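4'-phospho-dehydrooxetanocin synthase (Bacillus megaterium, PDB 5UL3) catalyses the oxidative ring contraction of dAMP to an oxetane aldehyde in oxetanocin A biosynthesis, using cobalamin, a [4Fe-4S] cluster and S-adenosylmethionine. Local coordinates at residues I10-Y13 with L14-K18; Q189-L192 with A193-L197; L295-I298 with S299-G303; R377-D380 with I381-L385; N685-N688 with V689-N692. All coordinates share one frame; numbering follows the deposited sequence.

Contact 1 (I10-Y13 with L14-K18); sequences IEYY and LKELK
On the N-terminal helix 7-21, Y12 and E16 meet one turn apart: the CG methylene of E16 lies over one face of the Y12 phenol. CG stands 3.9 Å from the Y12 ring centroid and 17° off the ring normal, which meets the geometry of a CH-pi contact. The methylene is displaced toward the rim, its nearest ring atom being CZ of Y12 at 3.7 Å. Ring and carboxylate planes are only 12° apart. The glutamate's chi1 (-69°) sets CG over the phenol, and the bend at chi2 then turns the carboxylate so that OE1 reaches its sequence neighbour K15, whose NZ forms a salt bridge with it at 2.7 Å, nearly in line with the C-O bond. One residue thus spends its aliphatic part on the ring and its charge on the lysine. Both Y12 and E16 also touch L38 of helix 28-39, and Y12 OH is hydrogen-bonded to R41 NE, which restrains the phenol at its far end. The backbone is regular alpha-helix, with E16 N to Y12 O at 3.0 Å as one of four successive i to i+4 hydrogen bonds. On another side of the helix, CG2 of I10 and CD1 of L14 run side by side at 4.1 Å. Buried Y13 stacks on F39, and L14 and L17 both rest on F73 of strand 69-73.

Contact 2 (Q189-L192 with A193-L197); sequences QKKL and AFEIL
K190 and F194, one turn apart, make the CH-pi contact of this segment pair. CE of K190 lies over one face of the phenyl ring, 4.2 Å from the F194 centroid and 23° off the normal, shifted toward the rim so that CE2 of F194 is the nearest ring atom at 3.8 Å. The lysine reaches there because its CG is anti to the backbone N (chi1 168°) and the chain beyond is fully extended. F227 and Y231 also pack edge-to-face with the F194 ring.

Charged groups are paired more loosely. K191 and E195 run alongside one another in the same direction, and the closest approach is through carbon, CE of K191 to OE2 of E195 at 3.5 Å. NZ of K191 remains 4.7 Å from OE2 of E195, too far apart for a salt bridge, so any attraction between the two charges is probably modest.

The main-chain bonds belong to the start of helix 190-205, the crossover helix between parallel strands 180-184 and 212-216 of the Rossmann-like cobalamin domain. Q189 occupies the N-cap position; its carbonyl O accepts A193 N at 2.8 Å, while its side-chain OE1 is hydrogen-bonded to N186 N. That side chain lies about 6 Å from the bound cobalamin, which places the helix start beside the cofactor pocket.

Apolar packing is carried by L192 and I196, with CG of L192 4.2 Å from CD1 of I196. Both touch I166 of helix 166-176, and I196 also meets L183 on strand 180-184.

Contact 3 (L295-I298 with S299-G303); sequences LGEI and SKFRG
S299 OG is hydrogen-bonded to the carbonyl O of G296, 2.8 Å away, from a chi1 of 82° that places the hydroxyl between its own backbone N and carbonyl carbon. K300 N donates to the same G296 O, at 3.3 Å and with a 145° N-H angle, from the same face of the carbonyl plane. The acceptor is therefore gripped twice. A third polar approach is weaker: OE1 of E297 and NZ of K300 form a long salt bridge at 4.0 Å. The two side chains lie alongside, the glutamate bent at chi2 and the lysine extended, and OE1 of E297 comes nearer to CD of K300 than to its charged end.

Farther along, the carbonyl O of E297 meets the edge of the F301 ring near its plane, 3.1 Å from CD1, while F301 also touches P134 in a neighbouring loop. I298 CG2 packs 3.6 Å from CA of G303. The helix end brings G303 back against I298: the backbone leaves helical geometry at F301. R302 then takes a positive phi of 60°, turning the chain back so that G303 N reaches I298 O at 2.9 Å and R302 N reaches S299 O at 3.1 Å. This pair of bonds defines a Schellman motif with R302 as its C-prime residue; it ends helix 295-300 just ahead of strand 305-311 of the radical SAM barrel.

Contact 4 (R377-D380 with I381-L385); sequences RIID and ICEGL
R377 and I381 pack together on helix 374-386, the connection between parallel strands 357-360 and 393-398 in the partial TIM barrel of the radical SAM domain. On this buried side, CD1 of I381 sits over the centre of one face of the R377 guanidinium, 3.9 Å above its plane and 4.0 Å from CZ. The arginine is extended from CG to NE and then turns at chi4 (-78°), which presents the flat face rather than the edge of the group to the methyl. Its polar rim is used separately: NH2 of R377 donates to the carbonyl O of L333, which helps hold the group in the orientation that I381 packs against. Both residues also touch T338 of helix 335-351, so the pair fills the join between two neighbouring barrel helices.

A second tight patch faces helix 410-426. There CG2 of I378 is 4.2 Å from SG of C382, and the two side chains reach M419, C423 and A426 on that helix.

The partly exposed side, carrying D380 and E383, is looser. Their carboxylates lie with planes only 12° apart, and OD1 of D380 is 3.8 Å from OE1 of E383; such proximity of like charges would probably raise the cost of ionising both. OD1 of D380 also accepts a hydrogen bond from NE2 of Q376, which may ease this. Beneath this acidic pair the helical hydrogen bonds continue unbroken, and the E383 N to I379 O bond measures 2.8 Å with an N-H angle of 157°.

Contact 5 (N685-N688 with V689-N692); sequences NILN and VMTN
T691 lies one turn beyond L687 on helix 683-709. Its CB stands 3.5 Å from L687 O. From CB, OG1 points anti to the carbonyl carbon (chi1 -67°), a rotation that carries the hydroxyl back to L687 O, to which it donates at 3.1 Å. This donor lies above the carbonyl plane, 38° out of it. The backbone N of T691 takes the same oxygen from the opposite face at 2.8 Å, with an N-H angle of 165°. OG1 is in turn bonded to W735 NE1, linking the helix to the C-terminal tail.

Apolar contacts fill neighbouring positions. CD2 of L687 touches CE of M690 at 3.8 Å, the methionine being bent at chi3, and M690 continues onto A596 and W600 of helix 588-617. V689 meets Y643 and L644 of helix 620-648, while its CG2 lies 4.2 Å from ND2 of N685, an amide nitrogen hydrogen-bonded to the carbonyl oxygens of D680 and N677.

Within this C-terminal helix bundle, L687 O thus receives two donors from one residue, and the threonine hydroxyl relays hydrogen bonding from indole to main chain.

Overall arrangement
All five contacts are local; four lie along a helix or its first turn and contact 3 runs past a helix end. Contact 4 is the buried one; the other four are partly buried. Contacts 2 and 4 lie on crossover helices of the cobalamin and radical SAM domains, with centres 42 Å apart on opposite sides of the chain's centre, whereas contact 3 lies about 14 Å from contact 2 at the nearest atoms. Contacts 1 and 5, centres 75 Å apart, belong to the outlying N-terminal domain and C-terminal bundle, away from the annotated sites. Methylene-over-ring packing marks contacts 1 and 2, and methyl-over-guanidinium packing contact 4. Hydroxyl-to-carbonyl bonds distinguish contacts 3 and 5.

Contact 1 (I10-Y13 with L14-K18)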
loop_
_atom_site.group_PDB
_atom_site.type_symbol
_atom_site.label_atom_id
_atom_site.label_comp_id
_atom_site.label_asym_id
_atom_site.label_seq_id
_atom_site.Cartn_x
_atom_site.Cartn_y
_atom_site.Cartn_z
ATOM N N ILE A 10 -12.167 43.892 2.255
ATOM C CA ILE A 10 -12.615 42.519 2.481
ATOM C C ILE A 10 -12.538 41.724 1.186
ATOM O O ILE A 10 -12.026 40.596 1.155
ATOM C CB ILE A 10 -14.041 42.508 3.067
ATOM C CG1 ILE A 10 -14.030 42.930 4.539
ATOM C CG2 ILE A 10 -14.695 41.140 2.912
ATOM C CD1 ILE A 10 -15.428 43.144 5.118
ATOM N N GLU A 11 -13.051 42.305 0.100
ATOM C CA GLU A 11 -12.987 41.659 -1.205
ATOM C C GLU A 11 -11.544 41.386 -1.596
ATOM O O GLU A 11 -11.197 40.277 -2.022
ATOM C CB GLU A 11 -13.682 42.548 -2.236
ATOM C CG GLU A 11 -13.672 42.039 -3.662
ATOM C CD GLU A 11 -14.179 43.088 -4.641
ATOM O OE1 GLU A 11 -13.804 44.273 -4.489
ATOM O OE2 GLU A 11 -14.962 42.734 -5.550
ATOM N N TYR A 12 -10.683 42.390 -1.429
ATOM C CA TYR A 12 -9.268 42.223 -1.729
ATOM C C TYR A 12 -8.641 41.133 -0.867
ATOM O O TYR A 12 -7.819 40.344 -1.350
ATOM C CB TYR A 12 -8.551 43.551 -1.524
ATOM C CG TYR A 12 -7.055 43.482 -1.623
ATOM C CD1 TYR A 12 -6.420 43.528 -2.853
ATOM C CD2 TYR A 12 -6.273 43.395 -0.483
ATOM C CE1 TYR A 12 -5.040 43.475 -2.944
ATOM C CE2 TYR A 12 -4.900 43.343 -0.563
ATOM C CZ TYR A 12 -4.287 43.381 -1.792
ATOM O OH TYR A 12 -2.913 43.324 -1.856
ATOM N N TYR A 13 -9.004 41.083 0.415
ATOM C CA TYR A 13 -8.404 40.101 1.309
ATOM C C TYR A 13 -8.835 38.683 0.941
ATOM O O TYR A 13 -8.010 37.764 0.937
ATOM C CB TYR A 13 -8.763 40.425 2.759
ATOM C CG TYR A 13 -7.910 41.512 3.384
ATOM C CD1 TYR A 13 -6.537 41.555 3.173
ATOM C CD2 TYR A 13 -8.479 42.491 4.190
ATOM C CE1 TYR A 13 -5.753 42.550 3.748
ATOM C CE2 TYR A 13 -7.710 43.490 4.764
ATOM C CZ TYR A 13 -6.350 43.516 4.544
ATOM O OH TYR A 13 -5.588 44.508 5.123
ATOM N N LEU A 14 -10.109 38.494 0.603
ATOM C CA LEU A 14 -10.588 37.172 0.217
ATOM C C LEU A 14 -9.951 36.713 -1.091
ATOM O O LEU A 14 -9.526 35.556 -1.210
ATOM C CB LEU A 14 -12.110 37.184 0.095
ATOM C CG LEU A 14 -12.948 37.219 1.383
ATOM C CD1 LEU A 14 -14.406 37.454 1.050
ATOM C CD2 LEU A 14 -12.786 35.910 2.167
ATOM N N LYS A 15 -9.877 37.608 -2.078
ATOM C CA LYS A 15 -9.273 37.260 -3.362
ATOM C C LYS A 15 -7.818 36.855 -3.189
ATOM O O LYS A 15 -7.373 35.844 -3.744
ATOM C CB LYS A 15 -9.391 38.442 -4.329
ATOM C CG LYS A 15 -8.431 38.385 -5.510
ATOM C CD LYS A 15 -8.396 39.714 -6.258
ATOM C CE LYS A 15 -7.380 39.680 -7.390
ATOM N NZ LYS A 15 -5.999 39.440 -6.878
ATOM N N GLU A 16 -7.056 37.639 -2.421
ATOM C CA GLU A 16 -5.659 37.301 -2.183
ATOM C C GLU A 16 -5.533 36.019 -1.369
ATOM O O GLU A 16 -4.590 35.242 -1.563
ATOM C CB GLU A 16 -4.947 38.447 -1.470
ATOM C CG GLU A 16 -4.759 39.701 -2.317
ATOM C CD GLU A 16 -3.942 39.443 -3.563
ATOM O OE1 GLU A 16 -4.526 39.438 -4.664
ATOM O OE2 GLU A 16 -2.720 39.223 -3.434
ATOM N N LEU A 17 -6.451 35.803 -0.425
ATOM C CA LEU A 17 -6.407 34.588 0.383
ATOM C C LEU A 17 -6.736 33.369 -0.461
ATOM O O LEU A 17 -6.123 32.306 -0.292
ATOM C CB LEU A 17 -7.376 34.702 1.562
ATOM C CG LEU A 17 -6.892 35.563 2.732
ATOM C CD1 LEU A 17 -7.985 35.723 3.778
ATOM C CD2 LEU A 17 -5.634 35.001 3.351
ATOM N N LYS A 18 -7.704 33.502 -1.370
ATOM C CA LYS A 18 -8.031 32.407 -2.278
ATOM C C LYS A 18 -6.816 31.995 -3.101
ATOM O O LYS A 18 -6.622 30.805 -3.386
ATOM C CB LYS A 18 -9.198 32.825 -3.171
ATOM C CG LYS A 18 -9.803 31.743 -4.035
ATOM C CD LYS A 18 -11.100 32.271 -4.634
ATOM C CE LYS A 18 -12.017 31.162 -5.098
ATOM N NZ LYS A 18 -12.578 30.381 -3.954
#

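Contact 2 (Q189-L192 with A193-L197)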
loop_
_atom_site.group_PDB
_atom_site.type_symbol
_atom_site.label_atom_id
_atom_site.label_comp_id
_atom_site.label_asym_id
_atom_site.label_seq_id
_atom_site.Cartn_x
_atom_site.Cartn_y
_atom_site.Cartn_z
ATOM N N GLN A 189 9.623 -2.046 11.846
ATOM C CA GLN A 189 9.972 -0.776 12.467
ATOM C C GLN A 189 9.961 -0.827 13.991
ATOM O O GLN A 189 10.002 0.231 14.624
ATOM C CB GLN A 189 9.018 0.320 11.977
ATOM C CG GLN A 189 9.167 0.628 10.494
ATOM C CD GLN A 189 8.093 1.560 9.965
ATOM O OE1 GLN A 189 7.185 1.967 10.693
ATOM N NE2 GLN A 189 8.203 1.912 8.691
ATOM N N LYS A 190 9.886 -2.020 14.597
ATOM C CA LYS A 190 9.877 -2.106 16.057
ATOM C C LYS A 190 11.094 -1.420 16.671
ATOM O O LYS A 190 10.962 -0.610 17.595
ATOM C CB LYS A 190 9.843 -3.559 16.522
ATOM C CG LYS A 190 10.129 -3.663 18.027
ATOM C CD LYS A 190 10.561 -5.045 18.470
ATOM C CE LYS A 190 10.951 -5.047 19.947
ATOM N NZ LYS A 190 11.596 -6.332 20.351
ATOM N N LYS A 191 12.293 -1.769 16.194
ATOM C CA LYS A 191 13.522 -1.222 16.769
ATOM C C LYS A 191 13.579 0.299 16.624
ATOM O O LYS A 191 13.914 1.010 17.579
ATOM C CB LYS A 191 14.732 -1.895 16.106
ATOM C CG LYS A 191 16.077 -1.225 16.354
ATOM C CD LYS A 191 17.191 -1.992 15.648
ATOM C CE LYS A 191 18.529 -1.278 15.761
ATOM N NZ LYS A 191 19.616 -2.017 15.050
ATOM N N LEU A 192 13.218 0.817 15.449
ATOM C CA LEU A 192 13.139 2.260 15.237
ATOM C C LEU A 192 12.116 2.913 16.167
ATOM O O LEU A 192 12.375 3.968 16.765
ATOM C CB LEU A 192 12.782 2.516 13.775
ATOM C CG LEU A 192 12.894 3.873 13.126
ATOM C CD1 LEU A 192 14.290 4.423 13.345
ATOM C CD2 LEU A 192 12.647 3.658 11.654
ATOM N N ALA A 193 10.932 2.305 16.287
ATOM C CA ALA A 193 9.909 2.834 17.179
ATOM C C ALA A 193 10.404 2.896 18.618
ATOM O O ALA A 193 10.190 3.897 19.311
ATOM C CB ALA A 193 8.641 1.972 17.098
ATOM N N PHE A 194 11.037 1.821 19.095
ATOM C CA PHE A 194 11.471 1.797 20.489
ATOM C C PHE A 194 12.553 2.837 20.745
ATOM O O PHE A 194 12.560 3.475 21.802
ATOM C CB PHE A 194 11.976 0.411 20.879
ATOM C CG PHE A 194 10.888 -0.542 21.303
ATOM C CD1 PHE A 194 9.610 -0.440 20.780
ATOM C CD2 PHE A 194 11.148 -1.533 22.235
ATOM C CE1 PHE A 194 8.606 -1.337 21.174
ATOM C CE2 PHE A 194 10.151 -2.423 22.640
ATOM C CZ PHE A 194 8.881 -2.321 22.109
ATOM N N GLU A 195 13.463 3.025 19.790
ATOM C CA GLU A 195 14.491 4.058 19.931
ATOM C C GLU A 195 13.871 5.447 20.025
ATOM O O GLU A 195 14.267 6.265 20.867
ATOM C CB GLU A 195 15.468 4.005 18.757
ATOM C CG GLU A 195 16.375 2.779 18.740
ATOM C CD GLU A 195 17.450 2.866 17.670
ATOM O OE1 GLU A 195 17.817 4.004 17.301
ATOM O OE2 GLU A 195 17.926 1.804 17.205
ATOM N N ILE A 196 12.905 5.738 19.152
ATOM C CA ILE A 196 12.276 7.054 19.164
ATOM C C ILE A 196 11.451 7.233 20.428
ATOM O O ILE A 196 11.507 8.288 21.067
ATOM C CB ILE A 196 11.434 7.266 17.893
ATOM C CG1 ILE A 196 12.334 7.275 16.659
ATOM C CG2 ILE A 196 10.653 8.576 17.980
ATOM C CD1 ILE A 196 11.578 7.208 15.344
ATOM N N LEU A 197 10.676 6.204 20.813
ATOM C CA LEU A 197 9.894 6.278 22.046
ATOM C C LEU A 197 10.797 6.461 23.264
ATOM O O LEU A 197 10.485 7.248 24.164
ATOM C CB LEU A 197 9.033 5.017 22.198
ATOM C CG LEU A 197 7.819 5.005 21.252
ATOM C CD1 LEU A 197 7.132 3.624 21.208
ATOM C CD2 LEU A 197 6.829 6.102 21.665
#

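Contact 3 (L295-I298 with S299-G303)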
loop_
_atom_site.group_PDB
_atom_site.type_symbol
_atom_site.label_atom_id
_atom_site.label_comp_id
_atom_site.label_asym_id
_atom_site.label_seq_id
_atom_site.Cartn_x
_atom_site.Cartn_y
_atom_site.Cartn_z
ATOM N N LEU A 295 5.075 16.687 0.270
ATOM C CA LEU A 295 5.123 16.362 -1.150
ATOM C C LEU A 295 6.372 16.940 -1.821
ATOM O O LEU A 295 7.026 16.252 -2.621
ATOM C CB LEU A 295 3.852 16.860 -1.839
ATOM C CG LEU A 295 3.755 16.413 -3.301
ATOM C CD1 LEU A 295 3.786 14.888 -3.381
ATOM C CD2 LEU A 295 2.512 16.973 -3.984
ATOM N N GLY A 296 6.721 18.192 -1.502
ATOM C CA GLY A 296 7.927 18.790 -2.077
ATOM C C GLY A 296 9.174 17.958 -1.841
ATOM O O GLY A 296 9.966 17.735 -2.761
ATOM N N GLU A 297 9.350 17.456 -0.621
ATOM C CA GLU A 297 10.500 16.606 -0.346
ATOM C C GLU A 297 10.364 15.249 -1.024
ATOM O O GLU A 297 11.361 14.677 -1.475
ATOM C CB GLU A 297 10.686 16.444 1.162
ATOM C CG GLU A 297 11.191 17.720 1.832
ATOM C CD GLU A 297 12.548 18.160 1.276
ATOM O OE1 GLU A 297 13.512 17.367 1.371
ATOM O OE2 GLU A 297 12.643 19.282 0.726
ATOM N N ILE A 298 9.141 14.708 -1.094
ATOM C CA ILE A 298 8.926 13.458 -1.820
ATOM C C ILE A 298 9.353 13.603 -3.275
ATOM O O ILE A 298 9.945 12.681 -3.855
ATOM C CB ILE A 298 7.453 13.021 -1.706
ATOM C CG1 ILE A 298 7.172 12.563 -0.284
ATOM C CG2 ILE A 298 7.119 11.916 -2.714
ATOM C CD1 ILE A 298 5.687 12.420 -0.014
ATOM N N SER A 299 9.072 14.759 -3.886
ATOM C CA SER A 299 9.433 14.947 -5.291
ATOM C C SER A 299 10.944 15.019 -5.471
ATOM O O SER A 299 11.461 14.601 -6.511
ATOM C CB SER A 299 8.779 16.203 -5.862
ATOM O OG SER A 299 9.499 17.378 -5.533
ATOM N N LYS A 300 11.655 15.541 -4.474
ATOM C CA LYS A 300 13.111 15.605 -4.543
ATOM C C LYS A 300 13.725 14.211 -4.502
ATOM O O LYS A 300 14.803 13.994 -5.065
ATOM C CB LYS A 300 13.630 16.492 -3.407
ATOM C CG LYS A 300 15.074 16.275 -2.970
ATOM C CD LYS A 300 15.403 17.186 -1.784
ATOM C CE LYS A 300 16.825 16.983 -1.272
ATOM N NZ LYS A 300 17.150 17.954 -0.183
ATOM N N PHE A 301 13.042 13.251 -3.881
ATOM C CA PHE A 301 13.479 11.866 -3.845
ATOM C C PHE A 301 12.836 11.028 -4.942
ATOM O O PHE A 301 12.896 9.795 -4.875
ATOM C CB PHE A 301 13.176 11.244 -2.479
ATOM C CG PHE A 301 14.051 11.742 -1.358
ATOM C CD1 PHE A 301 13.965 13.052 -0.912
ATOM C CD2 PHE A 301 14.936 10.880 -0.722
ATOM C CE1 PHE A 301 14.760 13.508 0.123
ATOM C CE2 PHE A 301 15.738 11.326 0.320
ATOM C CZ PHE A 301 15.650 12.647 0.740
ATOM N N ARG A 302 12.228 11.676 -5.936
ATOM C CA ARG A 302 11.626 11.009 -7.087
ATOM C C ARG A 302 10.519 10.047 -6.656
ATOM O O ARG A 302 10.347 8.968 -7.233
ATOM C CB ARG A 302 12.697 10.305 -7.920
ATOM C CG ARG A 302 13.862 11.236 -8.231
ATOM C CD ARG A 302 14.550 10.872 -9.524
ATOM N NE ARG A 302 15.483 11.915 -9.930
ATOM C CZ ARG A 302 16.176 11.892 -11.063
ATOM N NH1 ARG A 302 16.037 10.874 -11.901
ATOM N NH2 ARG A 302 17.005 12.885 -11.356
ATOM N N GLY A 303 9.748 10.464 -5.645
ATOM C CA GLY A 303 8.697 9.649 -5.062
ATOM C C GLY A 303 7.371 9.713 -5.800
ATOM O O GLY A 303 7.227 10.358 -6.837
#

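Contact 4 (R377-D380 with I381-L385)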
loop_
_atom_site.group_PDB
_atom_site.type_symbol
_atom_site.label_atom_id
_atom_site.label_comp_id
_atom_site.label_asym_id
_atom_site.label_seq_id
_atom_site.Cartn_x
_atom_site.Cartn_y
_atom_site.Cartn_z
ATOM N N ARG A 377 -20.320 3.138 -10.153
ATOM C CA ARG A 377 -19.467 4.094 -9.461
ATOM C C ARG A 377 -18.090 4.185 -10.121
ATOM O O ARG A 377 -17.547 5.283 -10.296
ATOM C CB ARG A 377 -19.336 3.694 -7.994
ATOM C CG ARG A 377 -18.303 4.492 -7.232
ATOM C CD ARG A 377 -18.335 4.191 -5.749
ATOM N NE ARG A 377 -17.223 4.820 -5.043
ATOM C CZ ARG A 377 -15.977 4.348 -5.036
ATOM N NH1 ARG A 377 -15.669 3.237 -5.713
ATOM N NH2 ARG A 377 -15.032 4.983 -4.347
ATOM N N ILE A 378 -17.504 3.041 -10.474
ATOM C CA ILE A 378 -16.191 3.067 -11.123
ATOM C C ILE A 378 -16.290 3.749 -12.485
ATOM O O ILE A 378 -15.440 4.571 -12.852
ATOM C CB ILE A 378 -15.621 1.639 -11.234
ATOM C CG1 ILE A 378 -15.442 1.001 -9.844
ATOM C CG2 ILE A 378 -14.286 1.643 -12.020
ATOM C CD1 ILE A 378 -14.502 1.755 -8.898
ATOM N N ILE A 379 -17.329 3.418 -13.256
ATOM C CA ILE A 379 -17.500 4.023 -14.572
ATOM C C ILE A 379 -17.643 5.536 -14.450
ATOM O O ILE A 379 -17.048 6.286 -15.231
ATOM C CB ILE A 379 -18.690 3.378 -15.310
ATOM C CG1 ILE A 379 -18.300 1.951 -15.729
ATOM C CG2 ILE A 379 -19.080 4.224 -16.519
ATOM C CD1 ILE A 379 -19.469 1.088 -16.192
ATOM N N ASP A 380 -18.367 6.010 -13.423
ATOM C CA ASP A 380 -18.487 7.455 -13.191
ATOM C C ASP A 380 -17.140 8.104 -12.842
ATOM O O ASP A 380 -16.841 9.218 -13.297
ATOM C CB ASP A 380 -19.506 7.727 -12.076
ATOM C CG ASP A 380 -20.941 7.398 -12.493
ATOM O OD1 ASP A 380 -21.146 7.012 -13.661
ATOM O OD2 ASP A 380 -21.858 7.516 -11.649
ATOM N N ILE A 381 -16.328 7.448 -12.007
ATOM C CA ILE A 381 -14.986 7.971 -11.735
ATOM C C ILE A 381 -14.174 8.037 -13.028
ATOM O O ILE A 381 -13.525 9.054 -13.329
ATOM C CB ILE A 381 -14.291 7.115 -10.661
ATOM C CG1 ILE A 381 -14.998 7.286 -9.312
ATOM C CG2 ILE A 381 -12.788 7.501 -10.542
ATOM C CD1 ILE A 381 -14.648 6.212 -8.286
ATOM N N CYS A 382 -14.229 6.968 -13.826
ATOM C CA CYS A 382 -13.501 6.935 -15.088
ATOM C C CYS A 382 -13.980 8.031 -16.028
ATOM O O CYS A 382 -13.167 8.674 -16.698
ATOM C CB CYS A 382 -13.653 5.566 -15.744
ATOM S SG CYS A 382 -12.758 4.261 -14.878
ATOM N N GLU A 383 -15.297 8.251 -16.096
ATOM C CA GLU A 383 -15.823 9.322 -16.937
ATOM C C GLU A 383 -15.308 10.674 -16.473
ATOM O O GLU A 383 -15.001 11.540 -17.296
ATOM C CB GLU A 383 -17.354 9.303 -16.938
ATOM C CG GLU A 383 -17.935 8.189 -17.802
ATOM C CD GLU A 383 -19.455 8.248 -17.935
ATOM O OE1 GLU A 383 -20.146 8.665 -16.977
ATOM O OE2 GLU A 383 -19.957 7.874 -19.013
ATOM N N GLY A 384 -15.191 10.860 -15.156
ATOM C CA GLY A 384 -14.615 12.090 -14.634
ATOM C C GLY A 384 -13.157 12.268 -15.021
ATOM O O GLY A 384 -12.730 13.371 -15.370
ATOM N N LEU A 385 -12.371 11.190 -14.953
ATOM C CA LEU A 385 -10.970 11.263 -15.360
ATOM C C LEU A 385 -10.849 11.574 -16.844
ATOM O O LEU A 385 -9.929 12.286 -17.269
ATOM C CB LEU A 385 -10.257 9.944 -15.031
ATOM C CG LEU A 385 -10.018 9.689 -13.540
ATOM C CD1 LEU A 385 -9.379 8.323 -13.317
ATOM C CD2 LEU A 385 -9.112 10.783 -12.983
#

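Contact 5 (N685-N688 with V689-N692)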
loop_
_atom_site.group_PDB
_atom_site.type_symbol
_atom_site.label_atom_id
_atom_site.label_comp_id
_atom_site.label_asym_id
_atom_site.label_seq_id
_atom_site.Cartn_x
_atom_site.Cartn_y
_atom_site.Cartn_z
ATOM N N ASN A 685 19.479 -34.755 -1.006
ATOM C CA ASN A 685 19.220 -35.055 -2.409
ATOM C C ASN A 685 18.684 -33.827 -3.132
ATOM O O ASN A 685 19.080 -33.545 -4.267
ATOM C CB ASN A 685 18.239 -36.220 -2.543
ATOM C CG ASN A 685 18.096 -36.700 -3.986
ATOM O OD1 ASN A 685 19.085 -37.007 -4.657
ATOM N ND2 ASN A 685 16.863 -36.753 -4.469
ATOM N N ILE A 686 17.783 -33.085 -2.483
ATOM C CA ILE A 686 17.211 -31.892 -3.104
ATOM C C ILE A 686 18.311 -30.883 -3.434
ATOM O O ILE A 686 18.360 -30.345 -4.547
ATOM C CB ILE A 686 16.113 -31.309 -2.190
ATOM C CG1 ILE A 686 14.860 -32.174 -2.289
ATOM C CG2 ILE A 686 15.766 -29.862 -2.555
ATOM C CD1 ILE A 686 13.810 -31.879 -1.230
ATOM N N LEU A 687 19.241 -30.661 -2.502
ATOM C CA LEU A 687 20.359 -29.758 -2.770
ATOM C C LEU A 687 21.210 -30.238 -3.940
ATOM O O LEU A 687 21.665 -29.426 -4.756
ATOM C CB LEU A 687 21.221 -29.595 -1.523
ATOM C CG LEU A 687 20.686 -28.730 -0.384
ATOM C CD1 LEU A 687 21.837 -28.295 0.508
ATOM C CD2 LEU A 687 19.920 -27.519 -0.907
ATOM N N ASN A 688 21.465 -31.552 -4.026
ATOM C CA ASN A 688 22.246 -32.078 -5.145
ATOM C C ASN A 688 21.532 -31.850 -6.465
ATOM O O ASN A 688 22.167 -31.556 -7.485
ATOM C CB ASN A 688 22.507 -33.581 -4.974
ATOM C CG ASN A 688 23.631 -33.885 -4.008
ATOM O OD1 ASN A 688 24.484 -33.040 -3.727
ATOM N ND2 ASN A 688 23.643 -35.112 -3.499
ATOM N N VAL A 689 20.211 -32.020 -6.470
ATOM C CA VAL A 689 19.425 -31.763 -7.671
ATOM C C VAL A 689 19.514 -30.288 -8.046
ATOM O O VAL A 689 19.680 -29.939 -9.222
ATOM C CB VAL A 689 17.966 -32.207 -7.451
ATOM C CG1 VAL A 689 17.096 -31.855 -8.648
ATOM C CG2 VAL A 689 17.898 -33.712 -7.158
ATOM N N MET A 690 19.408 -29.403 -7.050
ATOM C CA MET A 690 19.457 -27.968 -7.324
ATOM C C MET A 690 20.842 -27.534 -7.784
ATOM O O MET A 690 20.961 -26.681 -8.670
ATOM C CB MET A 690 19.028 -27.185 -6.086
ATOM C CG MET A 690 18.906 -25.684 -6.321
ATOM S SD MET A 690 17.943 -24.848 -5.043
ATOM C CE MET A 690 18.966 -25.043 -3.584
ATOM N N THR A 691 21.905 -28.103 -7.195
ATOM C CA THR A 691 23.252 -27.838 -7.700
ATOM C C THR A 691 23.342 -28.140 -9.189
ATOM O O THR A 691 23.997 -27.413 -9.949
ATOM C CB THR A 691 24.285 -28.667 -6.925
ATOM O OG1 THR A 691 24.355 -28.219 -5.569
ATOM C CG2 THR A 691 25.659 -28.542 -7.562
ATOM N N ASN A 692 22.668 -29.207 -9.626
ATOM C CA ASN A 692 22.686 -29.577 -11.035
ATOM C C ASN A 692 21.955 -28.541 -11.873
ATOM O O ASN A 692 22.436 -28.125 -12.931
ATOM C CB ASN A 692 22.057 -30.958 -11.215
ATOM C CG ASN A 692 22.655 -31.717 -12.375
ATOM O OD1 ASN A 692 21.939 -32.196 -13.258
ATOM N ND2 ASN A 692 23.979 -31.816 -12.389
#